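Local coordinates for protein BlEst2 (Bacillus licheniformis, PDB 6WPX) that probably hydrolyses ester bonds as a secreted lipase or esterase of the alpha/beta-hydrolase type, captured here in its propeptide form, at residues A[31-37]-A[80-86]; A[102-106]-A[134-138]. One frame throughout, in Å; residues are numbered along the deposited sequence.

Overall arrangement
Both contacts belong to the alpha/beta-hydrolase part of the chain, on the same side of its centre, and their own centres lie about 13 Å apart. Along the chain interaction 1 comes first: strand 34-36 runs antiparallel to strand 80-83 at one border of the mixed sheet. Interaction 2 follows, where helix 91-109, the next element after strand 80-83, meets the loop that leads from helix 121-131 into strand 138-144. Helix 91-109 joins the two. Its E104 takes a probable hydrogen bond from the indole of W34, and its I105 packs against W34 and A81, while L102, R103 and Y106 face the 134-138 loop. One helix thus ties the sheet's border to a strand nearer its middle.

Interaction 1 of 2, residues A[31-37]-A[80-86]; sequences PGYWFAG and AAFIDLH
W34 to A36 pair with A81 to I83 as antiparallel strands, the axes of these short segments at 162° and 4.5 Å apart at closest approach. This adds strand 34-36 as the outermost, antiparallel strand to the otherwise parallel sheet of an alpha/beta-hydrolase core; on its other side strand 80-83 bonds to strand 50-53. F35 and F82 form the hydrogen-bonded pair, F35 N reaching F82 O at 2.9 Å and F82 N returning to F35 O, while W34 with I83 and A36 with A81 are non-hydrogen-bonded pairs. The bonding runs on past the strand ends: G37 N donates to A80 O, D84 N to Y33 O, and G32 N to D84 O.

On one face the F35 and F82 rings lie near parallel but slid apart, planes at 28°, so they scarcely overlap. F35 CG sits between its backbone N and carbonyl carbon (chi1 63°), which brings the ring back across the strand gap to F82; F82 CB lies over the F35 face in a CH-pi contact, 4.0 Å from its centroid. F52 and F64 also meet the F82 ring, extending the aromatic group into the domain. G37 CA comes to the edge of that ring, near its plane, where even a beta carbon would sit tight against F82 CE1.

Across the sheet, W34 CB rests on I83 CB at 3.9 Å, and the indole turns off toward helix 91-109, where NE1 bonds to E104. D84 OD2 comes to the edge of the Y33 ring at CD2, near its plane, but OD1 is held by S60 and OD2 by the N30 backbone N. At the far end P31 crosses H86 at about a right angle, setting its CB over the imidazole face, 3.9 Å from the ring centroid.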
loop_
_atom_site.group_PDB
_atom_site.type_symbol
_atom_site.label_atom_id
_atom_site.label_comp_id
_atom_site.label_asym_id
_atom_site.label_seq_id
_atom_site.Cartn_x
_atom_site.Cartn_y
_atom_site.Cartn_z
ATOM N N PRO A 31 3.016 -22.955 0.363
ATOM C CA PRO A 31 2.232 -22.670 -0.825
ATOM C C PRO A 31 1.603 -23.881 -1.516
ATOM O O PRO A 31 2.297 -24.807 -1.808
ATOM C CB PRO A 31 3.163 -21.899 -1.752
ATOM C CG PRO A 31 4.161 -21.281 -0.833
ATOM C CD PRO A 31 4.210 -22.131 0.410
ATOM N N GLY A 32 0.304 -23.784 -1.769
ATOM C CA GLY A 32 -0.460 -24.860 -2.395
ATOM C C GLY A 32 -1.286 -25.650 -1.405
ATOM O O GLY A 32 -2.315 -26.229 -1.769
ATOM N N TYR A 33 -0.856 -25.669 -0.134
ATOM C CA TYR A 33 -1.577 -26.411 0.900
ATOM C C TYR A 33 -2.881 -25.723 1.285
ATOM O O TYR A 33 -2.936 -24.495 1.389
ATOM C CB TYR A 33 -0.680 -26.645 2.123
ATOM C CG TYR A 33 -1.389 -27.052 3.395
ATOM C CD1 TYR A 33 -1.802 -28.369 3.600
ATOM C CD2 TYR A 33 -1.557 -26.148 4.440
ATOM C CE1 TYR A 33 -2.430 -28.756 4.785
ATOM C CE2 TYR A 33 -2.162 -26.529 5.637
ATOM C CZ TYR A 33 -2.592 -27.835 5.807
ATOM O OH TYR A 33 -3.178 -28.223 6.989
ATOM N N TRP A 34 -3.937 -26.527 1.450
ATOM C CA TRP A 34 -5.226 -26.023 1.920
ATOM C C TRP A 34 -5.863 -27.069 2.809
ATOM O O TRP A 34 -5.542 -28.250 2.696
ATOM C CB TRP A 34 -6.161 -25.624 0.761
ATOM C CG TRP A 34 -6.626 -26.772 -0.083
ATOM C CD1 TRP A 34 -6.022 -27.265 -1.205
ATOM C CD2 TRP A 34 -7.810 -27.565 0.121
ATOM N NE1 TRP A 34 -6.789 -28.271 -1.748
ATOM C CE2 TRP A 34 -7.883 -28.487 -0.947
ATOM C CE3 TRP A 34 -8.848 -27.544 1.077
ATOM C CZ2 TRP A 34 -8.911 -29.439 -1.043
ATOM C CZ3 TRP A 34 -9.890 -28.454 0.955
ATOM C CH2 TRP A 34 -9.901 -29.406 -0.079
ATOM N N PHE A 35 -6.761 -26.636 3.707
ATOM C CA PHE A 35 -7.458 -27.561 4.597
ATOM C C PHE A 35 -8.839 -27.022 4.881
ATOM O O PHE A 35 -9.047 -25.816 4.847
ATOM C CB PHE A 35 -6.665 -27.760 5.906
ATOM C CG PHE A 35 -6.497 -26.504 6.740
ATOM C CD1 PHE A 35 -5.453 -25.619 6.491
ATOM C CD2 PHE A 35 -7.365 -26.226 7.796
ATOM C CE1 PHE A 35 -5.303 -24.455 7.256
ATOM C CE2 PHE A 35 -7.215 -25.058 8.557
ATOM C CZ PHE A 35 -6.177 -24.194 8.292
ATOM N N ALA A 36 -9.763 -27.913 5.228
ATOM C CA ALA A 36 -11.121 -27.533 5.564
ATOM C C ALA A 36 -11.216 -27.232 7.063
ATOM O O ALA A 36 -10.543 -27.869 7.870
ATOM C CB ALA A 36 -12.081 -28.649 5.191
ATOM N N GLY A 37 -12.057 -26.262 7.418
ATOM C CA GLY A 37 -12.371 -25.953 8.804
ATOM C C GLY A 37 -13.302 -27.038 9.314
ATOM O O GLY A 37 -13.672 -27.946 8.554
ATOM N N ALA A 80 -15.881 -24.119 5.671
ATOM C CA ALA A 80 -14.813 -23.232 5.249
ATOM C C ALA A 80 -13.576 -24.000 4.913
ATOM O O ALA A 80 -13.426 -25.141 5.343
ATOM C CB ALA A 80 -14.512 -22.212 6.359
ATOM N N ALA A 81 -12.688 -23.378 4.133
ATOM C CA ALA A 81 -11.387 -23.937 3.755
ATOM C C ALA A 81 -10.381 -22.788 3.790
ATOM O O ALA A 81 -10.767 -21.630 3.689
ATOM C CB ALA A 81 -11.447 -24.588 2.373
ATOM N N PHE A 82 -9.128 -23.103 4.060
ATOM C CA PHE A 82 -8.077 -22.093 4.222
ATOM C C PHE A 82 -6.931 -22.539 3.364
ATOM O O PHE A 82 -6.593 -23.717 3.381
ATOM C CB PHE A 82 -7.659 -22.012 5.716
ATOM C CG PHE A 82 -8.835 -21.724 6.631
ATOM C CD1 PHE A 82 -9.634 -22.757 7.112
ATOM C CD2 PHE A 82 -9.177 -20.418 6.955
ATOM C CE1 PHE A 82 -10.760 -22.485 7.908
ATOM C CE2 PHE A 82 -10.288 -20.142 7.772
ATOM C CZ PHE A 82 -11.090 -21.172 8.216
ATOM N N ILE A 83 -6.345 -21.618 2.604
ATOM C CA ILE A 83 -5.278 -21.946 1.671
ATOM C C ILE A 83 -4.010 -21.123 1.907
ATOM O O ILE A 83 -4.078 -19.959 2.314
ATOM C CB ILE A 83 -5.818 -21.798 0.210
ATOM C CG1 ILE A 83 -4.799 -22.345 -0.838
ATOM C CG2 ILE A 83 -6.254 -20.328 -0.095
ATOM C CD1 ILE A 83 -5.329 -22.590 -2.207
ATOM N N ASP A 84 -2.857 -21.741 1.633
ATOM C CA ASP A 84 -1.580 -21.068 1.649
ATOM C C ASP A 84 -1.243 -20.861 0.179
ATOM O O ASP A 84 -1.199 -21.827 -0.585
ATOM C CB ASP A 84 -0.470 -21.942 2.264
ATOM C CG ASP A 84 -0.547 -22.126 3.761
ATOM O OD1 ASP A 84 -1.372 -21.458 4.392
ATOM O OD2 ASP A 84 0.240 -22.934 4.302
ATOM N N LEU A 85 -1.040 -19.614 -0.221
ATOM C CA LEU A 85 -0.564 -19.268 -1.558
ATOM C C LEU A 85 0.843 -18.800 -1.329
ATOM O O LEU A 85 1.336 -18.934 -0.200
ATOM C CB LEU A 85 -1.423 -18.163 -2.205
ATOM C CG LEU A 85 -2.918 -18.486 -2.437
ATOM C CD1 LEU A 85 -3.608 -17.328 -3.135
ATOM C CD2 LEU A 85 -3.096 -19.789 -3.267
ATOM N N HIS A 86 1.517 -18.271 -2.365
ATOM C CA HIS A 86 2.858 -17.753 -2.172
ATOM C C HIS A 86 2.800 -16.441 -1.396
ATOM O O HIS A 86 2.045 -15.532 -1.754
ATOM C CB HIS A 86 3.595 -17.536 -3.494
ATOM C CG HIS A 86 3.861 -18.791 -4.265
ATOM N ND1 HIS A 86 4.873 -19.656 -3.900
ATOM C CD2 HIS A 86 3.288 -19.249 -5.404
ATOM C CE1 HIS A 86 4.833 -20.645 -4.778
ATOM N NE2 HIS A 86 3.897 -20.444 -5.700
HETATM O O HOH W 1 -15.743 -27.211 6.944
#

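Interaction 2 of 2, residues A[102-106]-A[134-138]; sequences LREIY and AYHYV
Y137 lays its ring flat against the helix backbone at R103, whose CA makes a CH-pi contact over the centre of one face, 3.9 Å from the centroid and almost on the ring normal; H136 CB covers the opposite face. The R103 side chain, extended as far as NE with CG turned away from the backbone N, follows the ring out to the phenol. There NH1 donates to Y137 OH over 2.8 Å, the oxygen lying in the guanidinium plane although the bond is bent to 139°, with the two flat groups 82° apart. One turn on, Y106 meets the same tyrosine obliquely, planes at 51°, its CG 3.5 Å from Y137 CD1. Were Y137 replaced by an alanine, R103 NH1 would probably lose this acceptor and a gap open between the R103 backbone, H136 and Y106.

Deeper, L102 CD1 touches A134 CB at 3.8 Å and V138 CG2 at 3.9 Å. Behind them L115 of strand 113-118 packs on L102 and V138, and helix 121-131 backs A134. The loop is thus held to helix 91-109 by apolar contacts inside and, toward the surface, by a phenol oxygen that accepts from a guanidinium, whose positive charge would probably polarise it.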
loop_
_atom_site.group_PDB
_atom_site.type_symbol
_atom_site.label_atom_id
_atom_site.label_comp_id
_atom_site.label_asym_id
_atom_site.label_seq_id
_atom_site.Cartn_x
_atom_site.Cartn_y
_atom_site.Cartn_z
ATOM N N LEU A 102 -8.740 -24.373 -6.248
ATOM C CA LEU A 102 -10.190 -24.146 -6.185
ATOM C C LEU A 102 -10.939 -25.288 -6.873
ATOM O O LEU A 102 -12.017 -25.652 -6.434
ATOM C CB LEU A 102 -10.605 -22.782 -6.747
ATOM C CG LEU A 102 -10.276 -21.561 -5.872
ATOM C CD1 LEU A 102 -10.492 -20.274 -6.663
ATOM C CD2 LEU A 102 -11.107 -21.549 -4.595
ATOM N N ARG A 103 -10.324 -25.913 -7.885
ATOM C CA ARG A 103 -10.911 -27.081 -8.535
ATOM C C ARG A 103 -11.016 -28.223 -7.495
ATOM O O ARG A 103 -12.066 -28.860 -7.406
ATOM C CB ARG A 103 -10.064 -27.500 -9.756
ATOM C CG ARG A 103 -10.720 -28.651 -10.499
ATOM C CD ARG A 103 -9.938 -29.160 -11.677
ATOM N NE ARG A 103 -10.580 -30.348 -12.251
ATOM C CZ ARG A 103 -11.607 -30.332 -13.105
ATOM N NH1 ARG A 103 -12.166 -29.182 -13.465
ATOM N NH2 ARG A 103 -12.109 -31.471 -13.568
ATOM N N GLU A 104 -9.942 -28.460 -6.698
ATOM C CA GLU A 104 -9.906 -29.486 -5.636
ATOM C C GLU A 104 -10.888 -29.127 -4.513
ATOM O O GLU A 104 -11.559 -30.005 -3.974
ATOM C CB GLU A 104 -8.506 -29.609 -5.023
ATOM C CG GLU A 104 -7.391 -29.973 -5.986
ATOM C CD GLU A 104 -6.018 -30.018 -5.344
ATOM O OE1 GLU A 104 -5.907 -29.782 -4.119
ATOM O OE2 GLU A 104 -5.040 -30.273 -6.082
ATOM N N ILE A 105 -10.984 -27.840 -4.163
ATOM C CA ILE A 105 -11.899 -27.400 -3.115
ATOM C C ILE A 105 -13.354 -27.601 -3.572
ATOM O O ILE A 105 -14.177 -28.109 -2.802
ATOM C CB ILE A 105 -11.588 -25.958 -2.642
ATOM C CG1 ILE A 105 -10.150 -25.870 -2.057
ATOM C CG2 ILE A 105 -12.620 -25.503 -1.614
ATOM C CD1 ILE A 105 -9.538 -24.380 -1.949
ATOM N N TYR A 106 -13.651 -27.229 -4.834
ATOM C CA TYR A 106 -14.962 -27.411 -5.445
ATOM C C TYR A 106 -15.343 -28.901 -5.417
ATOM O O TYR A 106 -16.480 -29.233 -5.085
ATOM C CB TYR A 106 -14.967 -26.895 -6.896
ATOM C CG TYR A 106 -16.245 -27.211 -7.641
ATOM C CD1 TYR A 106 -17.386 -26.434 -7.468
ATOM C CD2 TYR A 106 -16.313 -28.284 -8.527
ATOM C CE1 TYR A 106 -18.572 -26.729 -8.139
ATOM C CE2 TYR A 106 -17.488 -28.584 -9.210
ATOM C CZ TYR A 106 -18.621 -27.810 -9.004
ATOM O OH TYR A 106 -19.786 -28.098 -9.671
ATOM N N ALA A 134 -11.051 -19.696 -12.846
ATOM C CA ALA A 134 -11.575 -20.303 -11.612
ATOM C C ALA A 134 -13.031 -19.910 -11.319
ATOM O O ALA A 134 -13.622 -20.448 -10.377
ATOM C CB ALA A 134 -10.692 -19.962 -10.422
ATOM N N TYR A 135 -13.632 -19.003 -12.135
ATOM C CA TYR A 135 -15.028 -18.565 -11.927
ATOM C C TYR A 135 -16.002 -19.770 -11.873
ATOM O O TYR A 135 -17.028 -19.687 -11.210
ATOM C CB TYR A 135 -15.473 -17.521 -12.980
ATOM C CG TYR A 135 -15.597 -18.076 -14.382
ATOM C CD1 TYR A 135 -16.784 -18.645 -14.825
ATOM C CD2 TYR A 135 -14.525 -18.037 -15.263
ATOM C CE1 TYR A 135 -16.882 -19.208 -16.100
ATOM C CE2 TYR A 135 -14.623 -18.561 -16.547
ATOM C CZ TYR A 135 -15.797 -19.156 -16.956
ATOM O OH TYR A 135 -15.860 -19.649 -18.233
ATOM N N HIS A 136 -15.659 -20.892 -12.552
ATOM C CA HIS A 136 -16.459 -22.132 -12.562
ATOM C C HIS A 136 -16.714 -22.666 -11.145
ATOM O O HIS A 136 -17.721 -23.331 -10.912
ATOM C CB HIS A 136 -15.710 -23.229 -13.363
ATOM C CG HIS A 136 -15.572 -22.939 -14.829
ATOM N ND1 HIS A 136 -16.672 -22.935 -15.675
ATOM C CD2 HIS A 136 -14.469 -22.652 -15.554
ATOM C CE1 HIS A 136 -16.205 -22.628 -16.869
ATOM N NE2 HIS A 136 -14.883 -22.449 -16.844
ATOM N N TYR A 137 -15.782 -22.387 -10.202
ATOM C CA TYR A 137 -15.800 -22.941 -8.852
ATOM C C TYR A 137 -16.230 -21.979 -7.782
ATOM O O TYR A 137 -16.334 -22.362 -6.615
ATOM C CB TYR A 137 -14.402 -23.532 -8.533
ATOM C CG TYR A 137 -13.821 -24.332 -9.685
ATOM C CD1 TYR A 137 -14.461 -25.476 -10.160
ATOM C CD2 TYR A 137 -12.686 -23.892 -10.364
ATOM C CE1 TYR A 137 -13.969 -26.183 -11.256
ATOM C CE2 TYR A 137 -12.183 -24.590 -11.464
ATOM C CZ TYR A 137 -12.824 -25.743 -11.899
ATOM O OH TYR A 137 -12.343 -26.456 -12.968
ATOM N N VAL A 138 -16.456 -20.717 -8.164
ATOM C CA VAL A 138 -16.731 -19.632 -7.220
ATOM C C VAL A 138 -18.017 -18.919 -7.530
ATOM O O VAL A 138 -18.250 -18.545 -8.674
ATOM C CB VAL A 138 -15.512 -18.652 -7.154
ATOM C CG1 VAL A 138 -15.783 -17.453 -6.229
ATOM C CG2 VAL A 138 -14.236 -19.379 -6.734
#